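Local atomic coordinates of valine-pyruvate aminotransferase (Salmonella typhimurium, PDB entry 3G7Q), a protein that transfers the amino group of L-valine to pyruvate, yielding 3-methyl-2-oxobutanoate and L-alanine, as a pyridoxal 5'-phosphate-dependent enzyme involved in alanine biosynthesis. Residues Y222-S232 against K335-W343; L366-F374 against H383-N391. All blocks are in the same frame, centred on the assembly; numbering follows the deposited sequence.

Contact 1 of 2, residues Y222-S232 against K335-W343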
loop_
_atom_site.group_PDB
_atom_site.type_symbol
_atom_site.label_atom_id
_atom_site.label_comp_id
_atom_site.label_asym_id
_atom_site.label_seq_id
_atom_site.Cartn_x
_atom_site.Cartn_y
_atom_site.Cartn_z
ATOM N N TYR A 222 -14.424 -11.939 4.623
ATOM C CA TYR A 222 -15.001 -12.522 5.814
ATOM C C TYR A 222 -15.305 -14.001 5.714
ATOM O O TYR A 222 -15.733 -14.593 6.690
ATOM C CB TYR A 222 -16.321 -11.790 6.178
ATOM C CG TYR A 222 -16.101 -10.357 6.565
ATOM C CD1 TYR A 222 -15.753 -10.011 7.871
ATOM C CD2 TYR A 222 -16.213 -9.344 5.637
ATOM C CE1 TYR A 222 -15.540 -8.713 8.221
ATOM C CE2 TYR A 222 -16.005 -8.034 5.992
ATOM C CZ TYR A 222 -15.657 -7.741 7.287
ATOM O OH TYR A 222 -15.450 -6.461 7.655
ATOM N N GLY A 223 -15.081 -14.595 4.551
ATOM C CA GLY A 223 -15.495 -15.959 4.310
ATOM C C GLY A 223 -14.485 -17.066 4.589
ATOM O O GLY A 223 -13.526 -16.895 5.325
ATOM N N VAL A 224 -14.787 -18.215 4.010
ATOM C CA VAL A 224 -14.042 -19.453 4.144
ATOM C C VAL A 224 -12.960 -19.490 3.091
ATOM O O VAL A 224 -13.202 -19.072 1.976
ATOM C CB VAL A 224 -15.058 -20.627 3.949
ATOM C CG1 VAL A 224 -14.407 -21.863 3.458
ATOM C CG2 VAL A 224 -15.863 -20.828 5.234
ATOM N N PRO A 225 -11.804 -20.101 3.385
ATOM C CA PRO A 225 -11.379 -20.807 4.579
ATOM C C PRO A 225 -10.903 -19.939 5.749
ATOM O O PRO A 225 -10.788 -20.460 6.842
ATOM C CB PRO A 225 -10.229 -21.697 4.062
ATOM C CG PRO A 225 -9.701 -20.960 2.916
ATOM C CD PRO A 225 -10.838 -20.265 2.288
ATOM N N PHE A 226 -10.619 -18.655 5.514
ATOM C CA PHE A 226 -10.245 -17.727 6.588
ATOM C C PHE A 226 -10.739 -16.338 6.212
ATOM O O PHE A 226 -10.627 -15.949 5.062
ATOM C CB PHE A 226 -8.733 -17.717 6.847
ATOM C CG PHE A 226 -7.916 -17.336 5.660
ATOM C CD1 PHE A 226 -7.610 -16.015 5.409
ATOM C CD2 PHE A 226 -7.459 -18.311 4.786
ATOM C CE1 PHE A 226 -6.874 -15.664 4.287
ATOM C CE2 PHE A 226 -6.724 -17.966 3.693
ATOM C CZ PHE A 226 -6.436 -16.653 3.443
ATOM N N PRO A 227 -11.235 -15.557 7.182
ATOM C CA PRO A 227 -11.339 -15.838 8.619
ATOM C C PRO A 227 -12.533 -16.659 9.073
ATOM O O PRO A 227 -12.640 -16.984 10.257
ATOM C CB PRO A 227 -11.396 -14.434 9.213
ATOM C CG PRO A 227 -12.196 -13.685 8.206
ATOM C CD PRO A 227 -11.698 -14.191 6.871
ATOM N N GLY A 228 -13.416 -17.029 8.161
ATOM C CA GLY A 228 -14.526 -17.911 8.511
ATOM C C GLY A 228 -15.640 -17.291 9.326
ATOM O O GLY A 228 -16.348 -17.988 10.025
ATOM N N ILE A 229 -15.818 -15.986 9.199
ATOM C CA ILE A 229 -16.902 -15.275 9.899
ATOM C C ILE A 229 -18.170 -15.360 9.033
ATOM O O ILE A 229 -18.630 -14.351 8.434
ATOM C CB ILE A 229 -16.511 -13.826 10.233
ATOM C CG1 ILE A 229 -15.148 -13.744 10.958
ATOM C CG2 ILE A 229 -17.640 -13.174 11.134
ATOM C CD1 ILE A 229 -14.528 -12.388 11.085
ATOM N N ILE A 230 -18.714 -16.559 8.984
ATOM C CA ILE A 230 -19.897 -16.883 8.205
ATOM C C ILE A 230 -20.740 -17.842 8.995
ATOM O O ILE A 230 -20.235 -18.842 9.545
ATOM C CB ILE A 230 -19.491 -17.424 6.797
ATOM C CG1 ILE A 230 -20.726 -17.665 5.941
ATOM C CG2 ILE A 230 -18.625 -18.708 6.947
ATOM C CD1 ILE A 230 -20.406 -17.896 4.467
ATOM N N PHE A 231 -22.041 -17.554 9.052
ATOM C CA PHE A 231 -22.991 -18.304 9.857
ATOM C C PHE A 231 -24.066 -19.023 9.031
ATOM O O PHE A 231 -25.078 -19.491 9.566
ATOM C CB PHE A 231 -23.672 -17.348 10.837
ATOM C CG PHE A 231 -22.724 -16.327 11.460
ATOM C CD1 PHE A 231 -21.558 -16.729 12.099
ATOM C CD2 PHE A 231 -23.014 -14.970 11.430
ATOM C CE1 PHE A 231 -20.714 -15.825 12.658
ATOM C CE2 PHE A 231 -22.163 -14.067 11.983
ATOM C CZ PHE A 231 -21.017 -14.470 12.575
ATOM N N SER A 232 -23.914 -19.024 7.726
ATOM C CA SER A 232 -24.890 -19.637 6.878
ATOM C C SER A 232 -24.181 -20.570 5.941
ATOM O O SER A 232 -22.949 -20.551 5.860
ATOM C CB SER A 232 -25.582 -18.568 6.046
ATOM O OG SER A 232 -24.571 -17.939 5.258
ATOM N N LYS A 335 -30.877 -10.411 7.895
ATOM C CA LYS A 335 -30.402 -11.699 8.440
ATOM C C LYS A 335 -28.874 -11.696 8.515
ATOM O O LYS A 335 -28.206 -11.439 7.546
ATOM C CB LYS A 335 -30.900 -12.855 7.585
ATOM C CG LYS A 335 -30.511 -14.185 8.208
ATOM C CD LYS A 335 -30.994 -15.316 7.350
ATOM C CE LYS A 335 -30.776 -16.624 8.116
ATOM N NZ LYS A 335 -31.304 -17.754 7.316
ATOM N N PRO A 336 -28.311 -11.910 9.707
ATOM C CA PRO A 336 -26.866 -11.823 9.849
ATOM C C PRO A 336 -26.207 -13.134 9.429
ATOM O O PRO A 336 -26.024 -14.033 10.239
ATOM C CB PRO A 336 -26.696 -11.540 11.354
ATOM C CG PRO A 336 -27.763 -12.143 11.956
ATOM C CD PRO A 336 -28.962 -12.127 11.009
ATOM N N GLU A 337 -25.869 -13.240 8.153
ATOM C CA GLU A 337 -25.311 -14.503 7.622
ATOM C C GLU A 337 -23.784 -14.581 7.683
ATOM O O GLU A 337 -23.208 -15.667 7.488
ATOM C CB GLU A 337 -25.847 -14.752 6.201
ATOM C CG GLU A 337 -27.360 -14.927 6.159
ATOM C CD GLU A 337 -27.865 -15.259 4.797
ATOM O OE1 GLU A 337 -27.695 -14.454 3.873
ATOM O OE2 GLU A 337 -28.442 -16.352 4.643
ATOM N N GLY A 338 -23.127 -13.480 8.021
ATOM C CA GLY A 338 -21.703 -13.429 8.173
ATOM C C GLY A 338 -21.258 -12.008 8.378
ATOM O O GLY A 338 -22.086 -11.083 8.469
ATOM N N ALA A 339 -19.943 -11.825 8.429
ATOM C CA ALA A 339 -19.311 -10.564 8.688
ATOM C C ALA A 339 -19.630 -10.029 10.112
ATOM O O ALA A 339 -20.140 -10.769 10.973
ATOM C CB ALA A 339 -19.580 -9.491 7.563
ATOM N N ILE A 340 -19.275 -8.780 10.331
ATOM C CA ILE A 340 -19.225 -8.207 11.689
ATOM C C ILE A 340 -20.183 -7.034 11.915
ATOM O O ILE A 340 -20.024 -6.258 12.880
ATOM C CB ILE A 340 -17.750 -7.768 12.014
ATOM C CG1 ILE A 340 -17.248 -6.643 11.080
ATOM C CG2 ILE A 340 -16.806 -9.021 12.002
ATOM C CD1 ILE A 340 -15.850 -6.034 11.472
ATOM N N PHE A 341 -21.165 -6.927 11.024
ATOM C CA PHE A 341 -22.117 -5.829 11.050
ATOM C C PHE A 341 -23.562 -6.280 11.197
ATOM O O PHE A 341 -23.904 -7.401 10.878
ATOM C CB PHE A 341 -22.056 -5.060 9.724
ATOM C CG PHE A 341 -20.664 -4.637 9.338
ATOM C CD1 PHE A 341 -20.064 -3.536 9.936
ATOM C CD2 PHE A 341 -19.940 -5.380 8.432
ATOM C CE1 PHE A 341 -18.758 -3.176 9.609
ATOM C CE2 PHE A 341 -18.611 -5.013 8.102
ATOM C CZ PHE A 341 -18.037 -3.937 8.680
ATOM N N LEU A 342 -24.384 -5.358 11.677
ATOM C CA LEU A 342 -25.817 -5.488 11.587
ATOM C C LEU A 342 -26.312 -4.309 10.728
ATOM O O LEU A 342 -25.881 -3.149 10.880
ATOM C CB LEU A 342 -26.505 -5.525 12.944
ATOM C CG LEU A 342 -26.277 -6.786 13.768
ATOM C CD1 LEU A 342 -26.899 -6.604 15.184
ATOM C CD2 LEU A 342 -26.846 -8.029 13.068
ATOM N N TRP A 343 -27.192 -4.640 9.806
ATOM C CA TRP A 343 -27.814 -3.661 8.906
ATOM C C TRP A 343 -29.244 -3.511 9.366
ATOM O O TRP A 343 -30.057 -4.476 9.306
ATOM C CB TRP A 343 -27.721 -4.163 7.486
ATOM C CG TRP A 343 -28.321 -3.334 6.396
ATOM C CD1 TRP A 343 -29.460 -3.579 5.711
ATOM C CD2 TRP A 343 -27.725 -2.178 5.782
ATOM N NE1 TRP A 343 -29.634 -2.644 4.740
ATOM C CE2 TRP A 343 -28.585 -1.773 4.754
ATOM C CE3 TRP A 343 -26.563 -1.440 6.024
ATOM C CZ2 TRP A 343 -28.323 -0.662 3.945
ATOM C CZ3 TRP A 343 -26.285 -0.345 5.213
ATOM C CH2 TRP A 343 -27.166 0.030 4.189
#

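Contact 2 of 2, residues L366-F374 against H383-N391. With EDO (1,2-ethanediol), chain F.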
loop_
_atom_site.group_PDB
_atom_site.type_symbol
_atom_site.label_atom_id
_atom_site.label_comp_id
_atom_site.label_asym_id
_atom_site.label_seq_id
_atom_site.Cartn_x
_atom_site.Cartn_y
_atom_site.Cartn_z
ATOM N N LEU A 366 -22.425 6.959 17.170
ATOM C CA LEU A 366 -22.109 6.966 15.768
ATOM C C LEU A 366 -22.414 5.625 15.090
ATOM O O LEU A 366 -21.938 4.582 15.538
ATOM C CB LEU A 366 -20.639 7.306 15.580
ATOM C CG LEU A 366 -20.220 8.729 15.953
ATOM C CD1 LEU A 366 -18.726 8.784 15.793
ATOM C CD2 LEU A 366 -20.934 9.818 15.104
HETATM N N MSE A 367 -23.215 5.693 14.007
HETATM C CA MSE A 367 -23.548 4.573 13.122
HETATM C C MSE A 367 -23.428 5.139 11.704
HETATM O O MSE A 367 -23.295 6.354 11.544
HETATM C CB MSE A 367 -24.960 4.043 13.395
HETATM C CG MSE A 367 -25.093 3.526 14.779
HETATM SE SE MSE A 367 -26.923 2.818 15.027
HETATM C CE MSE A 367 -26.686 1.932 16.755
ATOM N N VAL A 368 -23.435 4.278 10.687
ATOM C CA VAL A 368 -23.269 4.757 9.303
ATOM C C VAL A 368 -24.596 4.865 8.567
ATOM O O VAL A 368 -25.353 3.911 8.506
ATOM C CB VAL A 368 -22.317 3.867 8.466
ATOM C CG1 VAL A 368 -21.969 4.583 7.159
ATOM C CG2 VAL A 368 -21.042 3.532 9.264
ATOM N N PRO A 369 -24.912 6.045 8.035
ATOM C CA PRO A 369 -26.126 6.119 7.233
ATOM C C PRO A 369 -26.055 5.191 6.024
ATOM O O PRO A 369 -25.032 5.115 5.345
ATOM C CB PRO A 369 -26.164 7.594 6.785
ATOM C CG PRO A 369 -25.339 8.283 7.748
ATOM C CD PRO A 369 -24.262 7.358 8.168
ATOM N N GLY A 370 -27.146 4.487 5.765
ATOM C CA GLY A 370 -27.190 3.489 4.704
ATOM C C GLY A 370 -27.068 3.972 3.277
ATOM O O GLY A 370 -26.592 3.246 2.410
ATOM N N HIS A 371 -27.453 5.213 3.023
ATOM C CA HIS A 371 -27.488 5.691 1.644
ATOM C C HIS A 371 -26.153 5.630 0.959
ATOM O O HIS A 371 -26.088 5.458 -0.252
ATOM C CB HIS A 371 -28.026 7.120 1.598
ATOM C CG HIS A 371 -28.099 7.698 0.221
ATOM N ND1 HIS A 371 -28.926 7.192 -0.765
ATOM C CD2 HIS A 371 -27.482 8.775 -0.319
ATOM C CE1 HIS A 371 -28.783 7.914 -1.862
ATOM N NE2 HIS A 371 -27.928 8.892 -1.614
ATOM N N TYR A 372 -25.093 5.710 1.743
ATOM C CA TYR A 372 -23.769 5.725 1.208
ATOM C C TYR A 372 -23.307 4.400 0.600
ATOM O O TYR A 372 -22.327 4.390 -0.140
ATOM C CB TYR A 372 -22.804 6.247 2.282
ATOM C CG TYR A 372 -23.201 7.633 2.796
ATOM C CD1 TYR A 372 -23.429 8.694 1.909
ATOM C CD2 TYR A 372 -23.323 7.888 4.153
ATOM C CE1 TYR A 372 -23.804 9.959 2.368
ATOM C CE2 TYR A 372 -23.686 9.153 4.620
ATOM C CZ TYR A 372 -23.930 10.184 3.731
ATOM O OH TYR A 372 -24.280 11.450 4.203
ATOM N N PHE A 373 -24.034 3.299 0.848
ATOM C CA PHE A 373 -23.687 1.993 0.299
ATOM C C PHE A 373 -24.409 1.617 -1.004
ATOM O O PHE A 373 -24.395 0.445 -1.391
ATOM C CB PHE A 373 -23.956 0.909 1.357
ATOM C CG PHE A 373 -23.182 1.099 2.627
ATOM C CD1 PHE A 373 -23.692 1.853 3.671
ATOM C CD2 PHE A 373 -21.924 0.526 2.783
ATOM C CE1 PHE A 373 -22.970 2.025 4.863
ATOM C CE2 PHE A 373 -21.204 0.705 3.959
ATOM C CZ PHE A 373 -21.736 1.460 5.000
ATOM N N PHE A 374 -25.074 2.577 -1.637
ATOM C CA PHE A 374 -25.831 2.338 -2.862
ATOM C C PHE A 374 -25.448 3.273 -4.005
ATOM O O PHE A 374 -26.313 3.802 -4.678
ATOM C CB PHE A 374 -27.314 2.571 -2.620
ATOM C CG PHE A 374 -27.950 1.630 -1.661
ATOM C CD1 PHE A 374 -28.039 1.949 -0.320
ATOM C CD2 PHE A 374 -28.562 0.480 -2.112
ATOM C CE1 PHE A 374 -28.657 1.104 0.552
ATOM C CE2 PHE A 374 -29.190 -0.370 -1.232
ATOM C CZ PHE A 374 -29.246 -0.051 0.108
ATOM N N HIS A 383 -35.987 3.718 0.294
ATOM C CA HIS A 383 -35.395 2.698 1.160
ATOM C C HIS A 383 -33.961 2.980 1.594
ATOM O O HIS A 383 -33.600 2.719 2.747
ATOM C CB HIS A 383 -35.418 1.366 0.415
ATOM C CG HIS A 383 -34.819 0.224 1.182
ATOM N ND1 HIS A 383 -35.535 -0.495 2.113
ATOM C CD2 HIS A 383 -33.606 -0.377 1.092
ATOM C CE1 HIS A 383 -34.768 -1.461 2.597
ATOM N NE2 HIS A 383 -33.593 -1.412 1.994
ATOM N N THR A 384 -33.132 3.518 0.708
ATOM C CA THR A 384 -31.729 3.778 1.049
ATOM C C THR A 384 -31.597 4.782 2.188
ATOM O O THR A 384 -30.586 4.805 2.873
ATOM C CB THR A 384 -30.901 4.256 -0.152
ATOM O OG1 THR A 384 -31.259 5.590 -0.539
ATOM C CG2 THR A 384 -31.079 3.280 -1.341
ATOM N N HIS A 385 -32.631 5.592 2.392
ATOM C CA HIS A 385 -32.634 6.582 3.470
ATOM C C HIS A 385 -33.307 6.085 4.746
ATOM O O HIS A 385 -33.601 6.877 5.647
ATOM C CB HIS A 385 -33.318 7.854 2.954
ATOM C CG HIS A 385 -32.554 8.500 1.858
ATOM N ND1 HIS A 385 -31.410 9.224 2.114
ATOM C CD2 HIS A 385 -32.703 8.480 0.514
ATOM C CE1 HIS A 385 -30.909 9.661 0.973
ATOM N NE2 HIS A 385 -31.670 9.219 -0.017
ATOM N N GLN A 386 -33.551 4.785 4.843
ATOM C CA GLN A 386 -34.194 4.214 6.012
ATOM C C GLN A 386 -33.306 3.180 6.704
ATOM O O GLN A 386 -33.754 2.542 7.639
ATOM C CB GLN A 386 -35.509 3.549 5.599
ATOM C CG GLN A 386 -36.488 4.523 5.002
ATOM C CD GLN A 386 -37.758 3.895 4.454
ATOM O OE1 GLN A 386 -38.037 2.693 4.604
ATOM N NE2 GLN A 386 -38.548 4.728 3.800
ATOM N N CYS A 387 -32.048 3.045 6.262
ATOM C CA CYS A 387 -31.142 2.036 6.808
ATOM C C CYS A 387 -29.901 2.643 7.426
ATOM O O CYS A 387 -29.507 3.768 7.086
ATOM C CB CYS A 387 -30.701 1.057 5.718
ATOM S SG CYS A 387 -31.993 0.123 4.869
HETATM N N MSE A 388 -29.289 1.890 8.332
HETATM C CA MSE A 388 -28.015 2.244 8.926
HETATM C C MSE A 388 -27.199 1.000 9.169
HETATM O O MSE A 388 -27.744 -0.077 9.394
HETATM C CB MSE A 388 -28.182 2.959 10.267
HETATM C CG MSE A 388 -28.946 4.273 10.165
HETATM SE SE MSE A 388 -28.649 5.421 11.726
HETATM C CE MSE A 388 -27.038 5.870 10.913
ATOM N N ARG A 389 -25.879 1.147 9.141
ATOM C CA ARG A 389 -24.999 0.041 9.488
ATOM C C ARG A 389 -24.388 0.264 10.872
ATOM O O ARG A 389 -23.935 1.373 11.189
ATOM C CB ARG A 389 -23.843 -0.057 8.505
ATOM C CG ARG A 389 -23.000 -1.321 8.659
ATOM C CD ARG A 389 -21.664 -1.218 7.874
ATOM N NE ARG A 389 -20.653 -0.401 8.560
ATOM C CZ ARG A 389 -19.462 -0.078 8.041
ATOM N NH1 ARG A 389 -19.113 -0.495 6.829
ATOM N NH2 ARG A 389 -18.614 0.676 8.732
HETATM N N MSE A 390 -24.337 -0.792 11.666
HETATM C CA MSE A 390 -23.612 -0.793 12.931
HETATM C C MSE A 390 -22.666 -1.992 12.980
HETATM O O MSE A 390 -22.869 -2.994 12.274
HETATM C CB MSE A 390 -24.553 -0.837 14.131
HETATM C CG MSE A 390 -25.458 -2.027 14.191
HETATM SE SE MSE A 390 -26.295 -2.097 16.007
HETATM C CE MSE A 390 -24.858 -2.855 16.990
ATOM N N ASN A 391 -21.653 -1.887 13.839
ATOM C CA ASN A 391 -20.665 -2.944 14.086
ATOM C C ASN A 391 -21.072 -3.588 15.404
ATOM O O ASN A 391 -21.256 -2.869 16.388
ATOM C CB ASN A 391 -19.268 -2.326 14.144
ATOM C CG ASN A 391 -18.174 -3.354 14.322
ATOM O OD1 ASN A 391 -18.309 -4.281 15.118
ATOM N ND2 ASN A 391 -17.047 -3.160 13.601
HETATM C C1 EDO F . -23.278 11.489 7.364
HETATM O O1 EDO F . -24.550 11.910 6.844
HETATM C C2 EDO F . -22.511 12.682 7.940
HETATM O O2 EDO F . -22.194 13.642 6.921
#

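Contact 1 of 2, residues Y222-S232 against K335-W343
Y222 is rotated so that its CG sits beside the backbone N, opposite the carbonyl carbon (chi1 -65°), which carries the ring across to A339; I340, with CG1 wedged between its own N and carbonyl carbon (chi1 64°), meets the same ring with that branch. A339 CB stands over the middle of one face of Y222, 3.8 Å from the ring centroid and 13° off the normal, a CH-pi contact. I340 CG1 lies 3.9 Å from Y222 CE1, and beyond it Y222 OH comes within 3.5 Å of F341 CE2, the two side chains crossing near a right angle. In the fold type I architecture of this aminotransferase family the contact ties the loop after strand 216-219 to the turn that leads into strand 341-345 of a second sheet. The backbones meet in a single bridge, I230 with G338, where the glycine lets the two CA atoms approach to 3.9 Å. Hydrogen bonds flank it: A339 N to the carbonyl of I229, the central residue of an inverse gamma turn (N to O 2.8 Å), and F231 N to E337 O (2.7 Å). The F231 ring offers its edge to the P336 carbonyl, CD2 to O 3.4 Å. S232 CB packs on E337 CB at 3.8 Å, while E337 OE1 reaches past the contact to a salt bridge with K167 and a hydrogen bond from V196 N.

Contact 2 of 2, residues L366-F374 against H383-N391
V368 and R389 face each other as an antiparallel hydrogen-bonded pair, V368 N to R389 O at 3.0 Å and R389 N to V368 O at 2.9 Å. G370 N continues the pairing to C387 O (2.8 Å), just before the 3-10 turn of H371 and Y372. On one side of the sheet V368 and R389 run alongside each other, V368 CG2 touching the guanidinium. F373 crosses at about a right angle and sets its CZ over the guanidinium face, 3.7 Å from R389 NH1, with the two planes 49° apart. On the other side M388, bent at its last torsion (chi3 79°), curls its CE back over the strand to lie 3.7 Å from M367 CB and close to the P369 ring. At the turn, T384 works in two directions. Its OG1 is hydrogen-bonded to H371 ND1 (2.8 Å), near the imidazole plane, and its CG2 lies over the face of F374, 3.5 Å from the ring centroid. The H371 and H385 rings form an offset stack, centroids 4.2 Å apart and planes at 23°. A second shell fixes these groups: E354 is hydrogen-bonded to H385 ND1, the carbonyl of W381 to T384 OG1, and N191 OD1 and the carbonyl of G37 to R389 NH1 and NH2. Y138 packs on both F373 and R389. With two nitrogens hydrogen-bonded and the rim of F373 (CZ) against one face, the R389 guanidinium has little freedom to turn, consistent with the family's arginine that receives the substrate carboxylate and is positioned by an asparagine.

In the fold
Contacts 1 and 2 lie about 19 Å apart between centres and meet in one mixed sheet, where strand 341-345 runs antiparallel to strand 387-391. L342 N lies 2.9 Å from M390 O, a probable hydrogen bond, and W343 CZ2 packs 3.4 Å from C387 CB. F341 also joins them: it meets Y222 in contact 1, and it packs on R389 of contact 2 and on N191, the hydrogen-bond partner of R389. Y222 in turn touches K250, which in this family probably carries the pyridoxal phosphate. The tyrosine side of contact 1 and the arginine side of contact 2 thus probably border the same active-site pocket.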